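Local coordinates for protein 11S globulin subunit beta (PDB 2E9Q) that serves as a seed storage protein of pumpkin, a nutrient reservoir held as oligomers built from two-cupin subunits, at residues K85-Q91 with E133-V139; G94-I100 with Q126-F131; L420-L425 with A436-K440. All coordinates share one frame; numbering follows the deposited sequence.

Interaction 1 of 3, residues K85-Q91 with E133-V139; sequences KLIFVAQ and EGDLLVV
The Phe-88 ring meets the turn at Gly-134 and Asp-135 at a slant, neither flat on nor rim on: CE1 lies 3.9 Å from Gly-134 O, and CD1 passes Asp-135 O. With CG anti to the backbone N (chi1 180°), the ring swings toward that turn. At the same end, the Gln-91 amide and the Glu-133 carboxylate are turned 44° against each other; Glu-133 OE1 comes to 3.6 Å from Gln-91 CA, while the amide NE2 of Gln-91 bonds to Asp-154 O. Backbone bonds hold the antiparallel pair together, from Lys-85 with Val-139 through Ile-87 with Leu-137, and the last two are nearly straight: Val-89 N to Asp-135 O and Gly-134 N to Val-89 O, each 2.9 Å. On the face carrying Leu-86 and Phe-88, Leu-86 CG presses on Leu-136 CD1 at 3.5 Å, and Leu-86 CD1 lies alongside Val-138 CG2. On the other face, Ile-87 CD1 reaches Val-139 CG2 and Val-89 CG2 reaches Leu-137 CD1. Strand 155-162 flanks 85-91, and Ala-90 and Gln-91 both face its Val-156 in a classic beta bulge; strand 287-289 borders 135-139. The Ile-87 face turns to His-145 and Met-147 of strand 145-149 inside the N-terminal cupin barrel, whereas Leu-86 packs on Phe-399 and Phe-88 on Ile-397 and Phe-399 of strand 393-400, joining this barrel to the second cupin.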
ATOM      1  N   LYS A  85       1.677  -8.491  15.102  1.00 37.55           N
ATOM      2  CA  LYS A  85       1.817  -8.041  16.475  1.00 36.44           C
ATOM      3  C   LYS A  85       3.233  -8.088  17.007  1.00 41.84           C
ATOM      4  O   LYS A  85       4.064  -8.907  16.590  1.00 43.83           O
ATOM      5  CB  LYS A  85       0.961  -8.903  17.413  1.00 39.23           C
ATOM      6  CG  LYS A  85      -0.540  -8.783  17.245  1.00 41.38           C
ATOM      7  CD  LYS A  85      -1.229  -9.877  18.052  1.00 45.73           C
ATOM      8  CE  LYS A  85      -2.742  -9.786  17.956  1.00 49.66           C
ATOM      9  NZ  LYS A  85      -3.407 -10.747  18.884  1.00 44.12           N
ATOM     10  N   LEU A  86       3.486  -7.200  17.951  1.00 33.25           N
ATOM     11  CA  LEU A  86       4.737  -7.134  18.648  1.00 34.61           C
ATOM     12  C   LEU A  86       4.235  -7.270  20.074  1.00 41.70           C
ATOM     13  O   LEU A  86       3.158  -6.764  20.412  1.00 38.85           O
ATOM     14  CB  LEU A  86       5.415  -5.791  18.431  1.00 38.50           C
ATOM     15  CG  LEU A  86       6.693  -5.780  17.596  1.00 43.89           C
ATOM     16  CD1 LEU A  86       6.742  -6.910  16.585  1.00 35.90           C
ATOM     17  CD2 LEU A  86       6.784  -4.437  16.935  1.00 39.16           C
ATOM     18  N   ILE A  87       4.996  -7.970  20.902  1.00 41.45           N
ATOM     19  CA  ILE A  87       4.601  -8.185  22.283  1.00 42.28           C
ATOM     20  C   ILE A  87       5.781  -7.942  23.181  1.00 48.64           C
ATOM     21  O   ILE A  87       6.784  -8.659  23.103  1.00 48.96           O
ATOM     22  CB  ILE A  87       4.117  -9.620  22.487  1.00 34.45           C
ATOM     23  CG1 ILE A  87       2.860  -9.855  21.657  1.00 40.34           C
ATOM     24  CG2 ILE A  87       3.882  -9.885  23.955  1.00 43.07           C
ATOM     25  CD1 ILE A  87       2.251 -11.238  21.812  1.00 38.38           C
ATOM     26  N   PHE A  88       5.682  -6.922  24.021  1.00 38.63           N
ATOM     27  CA  PHE A  88       6.764  -6.631  24.934  1.00 37.56           C
ATOM     28  C   PHE A  88       6.481  -7.321  26.256  1.00 44.01           C
ATOM     29  O   PHE A  88       5.402  -7.154  26.824  1.00 45.30           O
ATOM     30  CB  PHE A  88       6.901  -5.133  25.163  1.00 37.51           C
ATOM     31  CG  PHE A  88       8.005  -4.770  26.108  1.00 43.72           C
ATOM     32  CD1 PHE A  88       9.337  -4.898  25.726  1.00 52.08           C
ATOM     33  CD2 PHE A  88       7.717  -4.298  27.384  1.00 47.08           C
ATOM     34  CE1 PHE A  88      10.372  -4.557  26.598  1.00 43.38           C
ATOM     35  CE2 PHE A  88       8.738  -3.955  28.261  1.00 47.87           C
ATOM     36  CZ  PHE A  88      10.074  -4.086  27.863  1.00 56.04           C
ATOM     37  N   VAL A  89       7.449  -8.103  26.731  1.00 45.04           N
ATOM     38  CA  VAL A  89       7.333  -8.825  27.999  1.00 44.98           C
ATOM     39  C   VAL A  89       7.764  -7.858  29.094  1.00 44.32           C
ATOM     40  O   VAL A  89       8.951  -7.667  29.341  1.00 45.26           O
ATOM     41  CB  VAL A  89       8.247 -10.082  28.008  1.00 46.83           C
ATOM     42  CG1 VAL A  89       8.178 -10.780  29.355  1.00 45.37           C
ATOM     43  CG2 VAL A  89       7.819 -11.034  26.900  1.00 40.47           C
ATOM     44  N   ALA A  90       6.782  -7.243  29.743  1.00 49.51           N
ATOM     45  CA  ALA A  90       7.048  -6.256  30.778  1.00 45.62           C
ATOM     46  C   ALA A  90       7.460  -6.880  32.102  1.00 48.59           C
ATOM     47  O   ALA A  90       8.182  -6.260  32.884  1.00 47.75           O
ATOM     48  CB  ALA A  90       5.810  -5.366  30.976  1.00 41.17           C
ATOM     49  N   GLN A  91       6.997  -8.101  32.355  1.00 48.11           N
ATOM     50  CA  GLN A  91       7.325  -8.788  33.601  1.00 56.75           C
ATOM     51  C   GLN A  91       7.112 -10.298  33.510  1.00 51.86           C
ATOM     52  O   GLN A  91       6.152 -10.767  32.895  1.00 49.13           O
ATOM     53  CB  GLN A  91       6.476  -8.225  34.751  1.00 54.16           C
ATOM     54  CG  GLN A  91       6.699  -8.914  36.095  1.00 66.36           C
ATOM     55  CD  GLN A  91       5.675  -8.510  37.164  1.00 59.36           C
ATOM     56  OE1 GLN A  91       5.645  -7.367  37.621  1.00 59.40           O
ATOM     57  NE2 GLN A  91       4.834  -9.454  37.556  1.00 52.49           N
ATOM     58  N   GLU A 133      11.526 -11.276  30.670  1.00 47.33           N
ATOM     59  CA  GLU A 133      11.361  -9.834  30.754  1.00 50.37           C
ATOM     60  C   GLU A 133      12.332  -9.051  29.881  1.00 50.00           C
ATOM     61  O   GLU A 133      13.544  -9.243  29.949  1.00 52.88           O
ATOM     62  CB  GLU A 133      11.507  -9.383  32.207  1.00 52.83           C
ATOM     63  CG  GLU A 133      10.905  -8.018  32.498  1.00 57.02           C
ATOM     64  CD  GLU A 133      11.002  -7.634  33.969  1.00 70.76           C
ATOM     65  OE1 GLU A 133      10.643  -8.466  34.836  1.00 63.79           O
ATOM     66  OE2 GLU A 133      11.433  -6.494  34.255  1.00 69.75           O
ATOM     67  N   GLY A 134      11.791  -8.157  29.061  1.00 49.11           N
ATOM     68  CA  GLY A 134      12.636  -7.358  28.201  1.00 38.63           C
ATOM     69  C   GLY A 134      12.600  -7.872  26.780  1.00 42.82           C
ATOM     70  O   GLY A 134      13.106  -7.230  25.856  1.00 45.66           O
ATOM     71  N   ASP A 135      12.016  -9.047  26.598  1.00 41.50           N
ATOM     72  CA  ASP A 135      11.904  -9.600  25.262  1.00 38.81           C
ATOM     73  C   ASP A 135      10.794  -8.908  24.483  1.00 46.58           C
ATOM     74  O   ASP A 135       9.727  -8.583  25.023  1.00 46.15           O
ATOM     75  CB  ASP A 135      11.608 -11.107  25.297  1.00 45.54           C
ATOM     76  CG  ASP A 135      12.841 -11.945  25.639  1.00 50.14           C
ATOM     77  OD1 ASP A 135      13.971 -11.440  25.479  1.00 41.78           O
ATOM     78  OD2 ASP A 135      12.668 -13.108  26.059  1.00 47.85           O
ATOM     79  N   LEU A 136      11.073  -8.685  23.207  1.00 43.76           N
ATOM     80  CA  LEU A 136      10.141  -8.087  22.277  1.00 38.91           C
ATOM     81  C   LEU A 136       9.875  -9.266  21.350  1.00 45.62           C
ATOM     82  O   LEU A 136      10.737  -9.635  20.538  1.00 45.75           O
ATOM     83  CB  LEU A 136      10.820  -6.944  21.516  1.00 36.88           C
ATOM     84  CG  LEU A 136      10.014  -6.102  20.518  1.00 49.61           C
ATOM     85  CD1 LEU A 136       9.506  -6.983  19.389  1.00 52.45           C
ATOM     86  CD2 LEU A 136       8.841  -5.423  21.242  1.00 48.03           C
ATOM     87  N   LEU A 137       8.702  -9.874  21.491  1.00 35.90           N
ATOM     88  CA  LEU A 137       8.330 -11.018  20.678  1.00 35.39           C
ATOM     89  C   LEU A 137       7.585 -10.555  19.437  1.00 44.76           C
ATOM     90  O   LEU A 137       6.901  -9.531  19.454  1.00 39.87           O
ATOM     91  CB  LEU A 137       7.436 -11.971  21.484  1.00 36.17           C
ATOM     92  CG  LEU A 137       7.966 -12.276  22.893  1.00 38.93           C
ATOM     93  CD1 LEU A 137       7.021 -13.218  23.647  1.00 40.00           C
ATOM     94  CD2 LEU A 137       9.347 -12.904  22.767  1.00 44.09           C
ATOM     95  N   VAL A 138       7.705 -11.324  18.364  1.00 38.15           N
ATOM     96  CA  VAL A 138       7.035 -10.996  17.121  1.00 37.37           C
ATOM     97  C   VAL A 138       6.000 -12.069  16.795  1.00 42.20           C
ATOM     98  O   VAL A 138       6.223 -13.253  17.041  1.00 37.88           O
ATOM     99  CB  VAL A 138       8.056 -10.904  15.955  1.00 40.44           C
ATOM    100  CG1 VAL A 138       7.331 -10.707  14.613  1.00 33.68           C
ATOM    101  CG2 VAL A 138       9.026  -9.763  16.218  1.00 35.36           C
ATOM    102  N   VAL A 139       4.865 -11.646  16.254  1.00 37.20           N
ATOM    103  CA  VAL A 139       3.830 -12.583  15.856  1.00 32.17           C
ATOM    104  C   VAL A 139       3.249 -12.087  14.539  1.00 39.71           C
ATOM    105  O   VAL A 139       2.429 -11.171  14.524  1.00 42.03           O
ATOM    106  CB  VAL A 139       2.694 -12.680  16.897  1.00 37.43           C
ATOM    107  CG1 VAL A 139       1.689 -13.736  16.461  1.00 38.46           C
ATOM    108  CG2 VAL A 139       3.257 -13.023  18.260  1.00 46.79           C
TER

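Interaction 2 of 3, residues G94-I100 with Q126-F131; sequences GIRGIAI and QKIRPF
Phe-131 reaches Gly-94 because its chi1 of 60° sets CG between the backbone N and the carbonyl carbon, folding the ring back over the neighbouring strand. Gly-94 CA then stands 4.0 Å from the ring centroid, only 20° off the normal, a CH-pi contact over the face; Gly-94 O lies over the same ring, offset toward its rim. Arg-96 has a similar first torsion (65°), which brings its CG to 3.5 Å from Arg-129 CB. Its CB lies 3.9 Å from Phe-131 CE2, and the guanidinium is nearly perpendicular to the ring. The far end of Arg-96 is held by Val-138 O and Leu-286 O. Gly-94 and Phe-131 form a hydrogen-bonded pair, Gly-94 N to Phe-131 O at 2.9 Å and Phe-131 N to Gly-94 O at 2.7 Å. On the opposite face of the sheet, Ile-95 CB packs on Ile-128 CG2 at 3.8 Å.

In one of two deposited conformers, the Arg-129 guanidinium lies between Ile-98 CG2 and Lys-127 CD, one on each face, and a water in its plane links NE to Ile-98 N; Arg-129 NH2 makes a salt bridge with Glu-105. Gln-126 NE2 donates to a second water at 2.9 Å, and its OE1 accepts from Trp-146 NE1 of the same chain; separately, Leu-420 of the second subunit packs on Gln-126. Strands 93-98 and 129-132, antiparallel and joined to strand 145-149, are part of the curled second sheet of the N-terminal cupin beta barrel.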
ATOM      1  N   GLY A  94       8.426 -17.098  30.405  1.00 43.80           N
ATOM      2  CA  GLY A  94       7.730 -18.318  30.080  1.00 50.88           C
ATOM      3  C   GLY A  94       8.134 -18.879  28.735  1.00 50.40           C
ATOM      4  O   GLY A  94       9.203 -18.563  28.209  1.00 53.42           O
ATOM      5  N   ILE A  95       7.264 -19.715  28.183  1.00 41.88           N
ATOM      6  CA  ILE A  95       7.517 -20.344  26.905  1.00 54.16           C
ATOM      7  C   ILE A  95       6.366 -20.084  25.950  1.00 55.32           C
ATOM      8  O   ILE A  95       5.216 -19.923  26.371  1.00 45.82           O
ATOM      9  CB  ILE A  95       7.736 -21.864  27.081  1.00 50.15           C
ATOM     10  CG1 ILE A  95       6.499 -22.512  27.694  1.00 55.25           C
ATOM     11  CG2 ILE A  95       8.923 -22.097  28.016  1.00 55.74           C
ATOM     12  CD1 ILE A  95       6.661 -24.004  27.988  1.00 50.94           C
ATOM     13  N   ARG A  96       6.694 -20.032  24.662  1.00 48.29           N
ATOM     14  CA  ARG A  96       5.712 -19.777  23.622  1.00 45.70           C
ATOM     15  C   ARG A  96       5.852 -20.805  22.507  1.00 58.01           C
ATOM     16  O   ARG A  96       6.900 -21.444  22.350  1.00 59.87           O
ATOM     17  CB  ARG A  96       5.933 -18.380  23.041  1.00 42.99           C
ATOM     18  CG  ARG A  96       7.272 -18.236  22.319  1.00 54.02           C
ATOM     19  CD  ARG A  96       7.640 -16.798  21.932  1.00 52.85           C
ATOM     20  NE  ARG A  96       6.643 -16.166  21.077  1.00 54.98           N
ATOM     21  CZ  ARG A  96       6.922 -15.422  20.008  1.00 49.54           C
ATOM     22  NH1 ARG A  96       8.173 -15.213  19.637  1.00 46.47           N
ATOM     23  NH2 ARG A  96       5.938 -14.856  19.324  1.00 45.25           N
ATOM     24  N   GLY A  97       4.788 -20.946  21.731  1.00 54.01           N
ATOM     25  CA  GLY A  97       4.795 -21.852  20.606  1.00 58.90           C
ATOM     26  C   GLY A  97       4.212 -21.080  19.436  1.00 60.55           C
ATOM     27  O   GLY A  97       3.064 -20.630  19.497  1.00 63.21           O
ATOM     28  N   ILE A  98       4.994 -20.898  18.380  1.00 46.59           N
ATOM     29  CA  ILE A  98       4.511 -20.169  17.223  1.00 53.91           C
ATOM     30  C   ILE A  98       4.880 -20.879  15.929  1.00 66.21           C
ATOM     31  O   ILE A  98       6.016 -20.813  15.461  1.00 69.21           O
ATOM     32  CB  ILE A  98       5.040 -18.714  17.219  1.00 51.48           C
ATOM     33  CG1 ILE A  98       4.579 -18.000  15.951  1.00 50.57           C
ATOM     34  CG2 ILE A  98       6.548 -18.695  17.364  1.00 58.59           C
ATOM     35  CD1 ILE A  98       4.859 -16.503  15.949  1.00 59.49           C
ATOM     36  N   ALA A  99       3.880 -21.539  15.355  1.00 70.17           N
ATOM     37  CA  ALA A  99       4.008 -22.321  14.130  1.00 77.35           C
ATOM     38  C   ALA A  99       4.684 -21.708  12.900  1.00 76.29           C
ATOM     39  O   ALA A  99       5.696 -22.231  12.429  1.00 81.68           O
ATOM     40  CB  ALA A  99       2.630 -22.851  13.731  1.00 71.48           C
ATOM     41  N   ILE A 100       4.125 -20.613  12.387  1.00 68.84           N
ATOM     42  CA  ILE A 100       4.608 -19.944  11.175  1.00 75.78           C
ATOM     43  C   ILE A 100       4.619 -20.925   9.988  1.00 81.18           C
ATOM     44  O   ILE A 100       5.512 -21.767   9.852  1.00 73.90           O
ATOM     45  CB  ILE A 100       6.010 -19.241  11.361  1.00 65.63           C
ATOM     46  CG1 ILE A 100       6.777 -19.226  10.035  1.00 60.47           C
ATOM     47  CG2 ILE A 100       6.806 -19.878  12.473  1.00 73.89           C
ATOM     48  CD1 ILE A 100       6.101 -18.449   8.935  1.00 73.95           C
ATOM     49  N   GLN A 126       6.068 -28.549  17.718  1.00 52.79           N
ATOM     50  CA  GLN A 126       6.776 -27.303  17.418  1.00 47.50           C
ATOM     51  C   GLN A 126       7.870 -27.016  18.428  1.00 39.91           C
ATOM     52  O   GLN A 126       7.848 -27.529  19.535  1.00 49.60           O
ATOM     53  CB  GLN A 126       5.779 -26.135  17.455  1.00 47.16           C
ATOM     54  CG  GLN A 126       5.104 -26.002  18.822  1.00 48.95           C
ATOM     55  CD  GLN A 126       3.900 -25.063  18.845  1.00 54.81           C
ATOM     56  OE1 GLN A 126       3.052 -25.159  19.730  1.00 52.44           O
ATOM     57  NE2 GLN A 126       3.828 -24.153  17.883  1.00 55.51           N
ATOM     58  N   LYS A 127       8.822 -26.177  18.044  1.00 41.76           N
ATOM     59  CA  LYS A 127       9.902 -25.792  18.936  1.00 46.27           C
ATOM     60  C   LYS A 127       9.289 -25.071  20.130  1.00 53.84           C
ATOM     61  O   LYS A 127       8.307 -24.347  19.982  1.00 57.21           O
ATOM     62  CB  LYS A 127      10.866 -24.843  18.220  1.00 49.14           C
ATOM     63  CG  LYS A 127      11.888 -24.176  19.124  1.00 54.56           C
ATOM     64  CD  LYS A 127      12.641 -23.064  18.393  1.00 67.40           C
ATOM     65  CE  LYS A 127      13.537 -23.608  17.290  1.00 76.35           C
ATOM     66  NZ  LYS A 127      14.211 -22.517  16.520  1.00 79.03           N
ATOM     67  N   ILE A 128       9.859 -25.277  21.308  1.00 53.61           N
ATOM     68  CA  ILE A 128       9.373 -24.619  22.508  1.00 55.56           C
ATOM     69  C   ILE A 128      10.300 -23.441  22.724  1.00 58.12           C
ATOM     70  O   ILE A 128      11.474 -23.613  23.048  1.00 63.32           O
ATOM     71  CB  ILE A 128       9.421 -25.551  23.730  1.00 58.90           C
ATOM     72  CG1 ILE A 128       8.436 -26.713  23.535  1.00 59.04           C
ATOM     73  CG2 ILE A 128       9.099 -24.769  24.998  1.00 48.96           C
ATOM     74  CD1 ILE A 128       6.980 -26.295  23.478  1.00 46.38           C
ATOM     75  N   ARG A 129       9.756 -22.244  22.546  1.00 55.62           N
ATOM     76  CA  ARG A 129      10.518 -21.010  22.657  1.00 45.47           C
ATOM     77  C   ARG A 129      10.314 -20.301  23.985  1.00 52.83           C
ATOM     78  O   ARG A 129       9.207 -19.877  24.310  1.00 58.36           O
ATOM     79  CB  ARG A 129      10.146 -20.085  21.504  0.50 51.14           C
ATOM     80  CG  ARG A 129       9.894 -20.848  20.220  0.50 50.79           C
ATOM     81  CD  ARG A 129       9.859 -19.953  19.011  0.50 51.88           C
ATOM     82  NE  ARG A 129       9.407 -20.698  17.842  0.50 57.63           N
ATOM     83  CZ  ARG A 129       9.707 -20.376  16.592  0.50 51.87           C
ATOM     84  NH1 ARG A 129      10.468 -19.317  16.348  0.50 53.90           N
ATOM     85  NH2 ARG A 129       9.244 -21.110  15.588  0.50 45.04           N
ATOM     86  N   PRO A 130      11.385 -20.175  24.774  1.00 52.75           N
ATOM     87  CA  PRO A 130      11.308 -19.506  26.069  1.00 50.44           C
ATOM     88  C   PRO A 130      11.477 -18.006  25.855  1.00 54.76           C
ATOM     89  O   PRO A 130      12.003 -17.577  24.830  1.00 50.22           O
ATOM     90  CB  PRO A 130      12.478 -20.114  26.829  1.00 61.54           C
ATOM     91  CG  PRO A 130      13.510 -20.276  25.740  1.00 57.57           C
ATOM     92  CD  PRO A 130      12.693 -20.838  24.599  1.00 57.87           C
ATOM     93  N   PHE A 131      11.013 -17.215  26.810  1.00 46.31           N
ATOM     94  CA  PHE A 131      11.143 -15.771  26.721  1.00 54.12           C
ATOM     95  C   PHE A 131      11.144 -15.228  28.134  1.00 48.84           C
ATOM     96  O   PHE A 131      10.650 -15.873  29.057  1.00 55.13           O
ATOM     97  CB  PHE A 131       9.992 -15.165  25.904  1.00 48.14           C
ATOM     98  CG  PHE A 131       8.632 -15.429  26.479  1.00 47.40           C
ATOM     99  CD1 PHE A 131       8.158 -14.682  27.549  1.00 47.92           C
ATOM    100  CD2 PHE A 131       7.832 -16.443  25.962  1.00 46.27           C
ATOM    101  CE1 PHE A 131       6.909 -14.948  28.096  1.00 54.37           C
ATOM    102  CE2 PHE A 131       6.585 -16.717  26.502  1.00 47.67           C
ATOM    103  CZ  PHE A 131       6.121 -15.971  27.570  1.00 56.68           C
TER
HETATM  104  O   HOH W   1       1.490 -22.412  17.711  1.00 54.52           O
HETATM  105  O   HOH W   2       7.370 -22.797  18.227  1.00 45.31           O

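Interaction 3 of 3, residues L420-L425 with A436-K440; sequences LPLGVL and AQRLK
Two helices inserted between strands 407-409 and 448-449 of the second cupin, 422-429 and 433-441, are brought together where Leu-422 and Leu-425 meet Ala-436 and Lys-440. Ala-436 CB sits against both leucines, 3.7 Å from Leu-422 CD2 and 4.0 Å from Leu-425 CB. The aliphatic part of Lys-440 runs across the two leucines at about a right angle, its CD only 3.4 Å from Leu-422 CD2 and equally close to Leu-425 CD1, tighter than usual for carbons. A bend at chi3 (-70°) then turns the chain end so that NZ reaches Leu-420 O at 2.8 Å, approaching from above the carbonyl plane. Pro-421, at the N-cap of helix 422-429, follows directly, and its O takes the bond from Leu-425 N that starts the first turn. This pair of consecutive helices is a feature of the extended C-terminal part of cupin seed globulins, where such helices carry contacts between subunits. Here Lys-440 NZ also bonds to Arg-418 O and, in the third subunit, makes a salt bridge with Asp-123 and a hydrogen bond to Gln-124 O, surroundings that would probably keep the ammonium charged. Asp-123 of that subunit also accepts from Leu-422 N, at the start of the helix.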
ATOM      1  N   LEU A 420      22.092  23.524   9.804  1.00 43.93           N
ATOM      2  CA  LEU A 420      21.848  24.826   9.203  1.00 49.15           C
ATOM      3  C   LEU A 420      22.953  25.843   9.400  1.00 49.20           C
ATOM      4  O   LEU A 420      23.448  26.028  10.505  1.00 54.05           O
ATOM      5  CB  LEU A 420      20.533  25.399   9.738  1.00 57.42           C
ATOM      6  CG  LEU A 420      19.266  24.599   9.395  1.00 45.86           C
ATOM      7  CD1 LEU A 420      18.151  24.916  10.383  1.00 51.07           C
ATOM      8  CD2 LEU A 420      18.856  24.906   7.980  1.00 39.13           C
ATOM      9  N   PRO A 421      23.352  26.520   8.317  1.00 45.57           N
ATOM     10  CA  PRO A 421      24.402  27.540   8.361  1.00 49.34           C
ATOM     11  C   PRO A 421      24.001  28.625   9.349  1.00 56.24           C
ATOM     12  O   PRO A 421      22.809  28.829   9.591  1.00 59.68           O
ATOM     13  CB  PRO A 421      24.432  28.067   6.929  1.00 43.29           C
ATOM     14  CG  PRO A 421      24.002  26.880   6.120  1.00 48.80           C
ATOM     15  CD  PRO A 421      22.876  26.314   6.938  1.00 40.19           C
ATOM     16  N   LEU A 422      24.983  29.319   9.920  1.00 50.10           N
ATOM     17  CA  LEU A 422      24.680  30.383  10.865  1.00 55.10           C
ATOM     18  C   LEU A 422      23.904  31.493  10.166  1.00 45.08           C
ATOM     19  O   LEU A 422      23.015  32.089  10.750  1.00 44.82           O
ATOM     20  CB  LEU A 422      25.965  30.956  11.476  1.00 56.12           C
ATOM     21  CG  LEU A 422      26.641  30.138  12.575  1.00 59.62           C
ATOM     22  CD1 LEU A 422      27.876  30.880  13.056  1.00 68.43           C
ATOM     23  CD2 LEU A 422      25.679  29.928  13.735  1.00 50.05           C
ATOM     24  N   GLY A 423      24.251  31.765   8.911  1.00 57.65           N
ATOM     25  CA  GLY A 423      23.556  32.801   8.163  1.00 58.95           C
ATOM     26  C   GLY A 423      22.065  32.515   8.036  1.00 65.68           C
ATOM     27  O   GLY A 423      21.245  33.437   8.029  1.00 66.25           O
ATOM     28  N   VAL A 424      21.715  31.234   7.941  1.00 62.46           N
ATOM     29  CA  VAL A 424      20.321  30.816   7.814  1.00 54.68           C
ATOM     30  C   VAL A 424      19.596  30.961   9.151  1.00 53.11           C
ATOM     31  O   VAL A 424      18.477  31.466   9.214  1.00 54.32           O
ATOM     32  CB  VAL A 424      20.234  29.345   7.320  1.00 48.72           C
ATOM     33  CG1 VAL A 424      18.794  28.931   7.132  1.00 51.77           C
ATOM     34  CG2 VAL A 424      20.988  29.200   6.008  1.00 47.35           C
ATOM     35  N   LEU A 425      20.242  30.526  10.223  1.00 51.99           N
ATOM     36  CA  LEU A 425      19.653  30.626  11.549  1.00 53.12           C
ATOM     37  C   LEU A 425      19.381  32.083  11.907  1.00 61.52           C
ATOM     38  O   LEU A 425      18.333  32.406  12.468  1.00 60.70           O
ATOM     39  CB  LEU A 425      20.597  30.024  12.581  1.00 51.82           C
ATOM     40  CG  LEU A 425      20.783  28.514  12.510  1.00 52.94           C
ATOM     41  CD1 LEU A 425      22.074  28.117  13.208  1.00 44.76           C
ATOM     42  CD2 LEU A 425      19.584  27.837  13.158  1.00 54.10           C
ATOM     43  N   ALA A 436      23.062  32.950  17.213  1.00 52.00           N
ATOM     44  CA  ALA A 436      22.818  31.797  16.359  1.00 62.56           C
ATOM     45  C   ALA A 436      23.830  30.714  16.714  1.00 66.50           C
ATOM     46  O   ALA A 436      23.532  29.523  16.654  1.00 70.12           O
ATOM     47  CB  ALA A 436      22.958  32.191  14.892  1.00 57.45           C
ATOM     48  N   GLN A 437      25.029  31.145  17.097  1.00 70.54           N
ATOM     49  CA  GLN A 437      26.087  30.217  17.462  1.00 71.45           C
ATOM     50  C   GLN A 437      25.718  29.541  18.766  1.00 63.88           C
ATOM     51  O   GLN A 437      25.836  28.326  18.897  1.00 67.36           O
ATOM     52  CB  GLN A 437      27.412  30.957  17.628  1.00 79.82           C
ATOM     53  CG  GLN A 437      28.620  30.053  17.516  1.00 85.54           C
ATOM     54  CD  GLN A 437      29.915  30.796  17.728  1.00 86.07           C
ATOM     55  OE1 GLN A 437      30.974  30.358  17.281  1.00 94.80           O
ATOM     56  NE2 GLN A 437      29.844  31.923  18.423  1.00 92.04           N
ATOM     57  N   ARG A 438      25.264  30.336  19.729  1.00 65.87           N
ATOM     58  CA  ARG A 438      24.863  29.805  21.029  1.00 68.63           C
ATOM     59  C   ARG A 438      23.656  28.883  20.869  1.00 66.98           C
ATOM     60  O   ARG A 438      23.495  27.906  21.599  1.00 66.81           O
ATOM     61  CB  ARG A 438      24.532  30.964  21.984  1.00 69.41           C
ATOM     62  CG  ARG A 438      23.813  30.548  23.273  1.00 77.79           C
ATOM     63  CD  ARG A 438      24.284  31.370  24.487  1.00 86.96           C
ATOM     64  NE  ARG A 438      24.004  32.805  24.384  1.00 88.79           N
ATOM     65  CZ  ARG A 438      22.822  33.367  24.630  1.00 92.05           C
ATOM     66  NH1 ARG A 438      21.787  32.622  25.001  1.00 86.51           N
ATOM     67  NH2 ARG A 438      22.675  34.683  24.506  1.00 91.55           N
ATOM     68  N   LEU A 439      22.816  29.195  19.892  1.00 66.42           N
ATOM     69  CA  LEU A 439      21.621  28.408  19.643  1.00 66.61           C
ATOM     70  C   LEU A 439      21.958  27.016  19.103  1.00 67.33           C
ATOM     71  O   LEU A 439      21.500  26.009  19.650  1.00 66.22           O
ATOM     72  CB  LEU A 439      20.719  29.156  18.654  0.50 62.69           C
ATOM     73  CG  LEU A 439      19.285  28.673  18.414  0.50 62.62           C
ATOM     74  CD1 LEU A 439      19.290  27.372  17.636  0.50 52.89           C
ATOM     75  CD2 LEU A 439      18.580  28.517  19.754  0.50 57.66           C
ATOM     76  N   LYS A 440      22.767  26.955  18.042  1.00 68.15           N
ATOM     77  CA  LYS A 440      23.116  25.667  17.440  1.00 65.85           C
ATOM     78  C   LYS A 440      24.226  24.854  18.090  1.00 60.98           C
ATOM     79  O   LYS A 440      24.319  23.651  17.846  1.00 70.84           O
ATOM     80  CB  LYS A 440      23.438  25.830  15.950  1.00 63.99           C
ATOM     81  CG  LYS A 440      24.756  26.488  15.643  1.00 62.37           C
ATOM     82  CD  LYS A 440      25.006  26.580  14.131  1.00 54.58           C
ATOM     83  CE  LYS A 440      25.271  25.230  13.488  1.00 49.15           C
ATOM     84  NZ  LYS A 440      25.713  25.387  12.060  1.00 45.07           N
TER

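Interactions 1 and 2 belong to the N-terminal cupin barrel, with centres 13 Å apart, and they touch, for instance where Val-89 CG2 meets Phe-131 CD1 at 3.7 Å. Strand 85-91 leads directly into 93-98, and 129-132 into 135-139, so the chain runs out through both contacts and returns through them in reverse order, interaction 2 being the inner pair. Interaction 3 comes much later, between strands 407-409 and 448-449 of the second cupin, with its centre about 43 Å and 54 Å from those of interactions 1 and 2. Across subunits the distance closes: residues 420-421 of a second subunit pack against Gln-126 and Ile-128 of interaction 2, so the C-terminal helices tie neighbouring barrels together in the three-chain assembly.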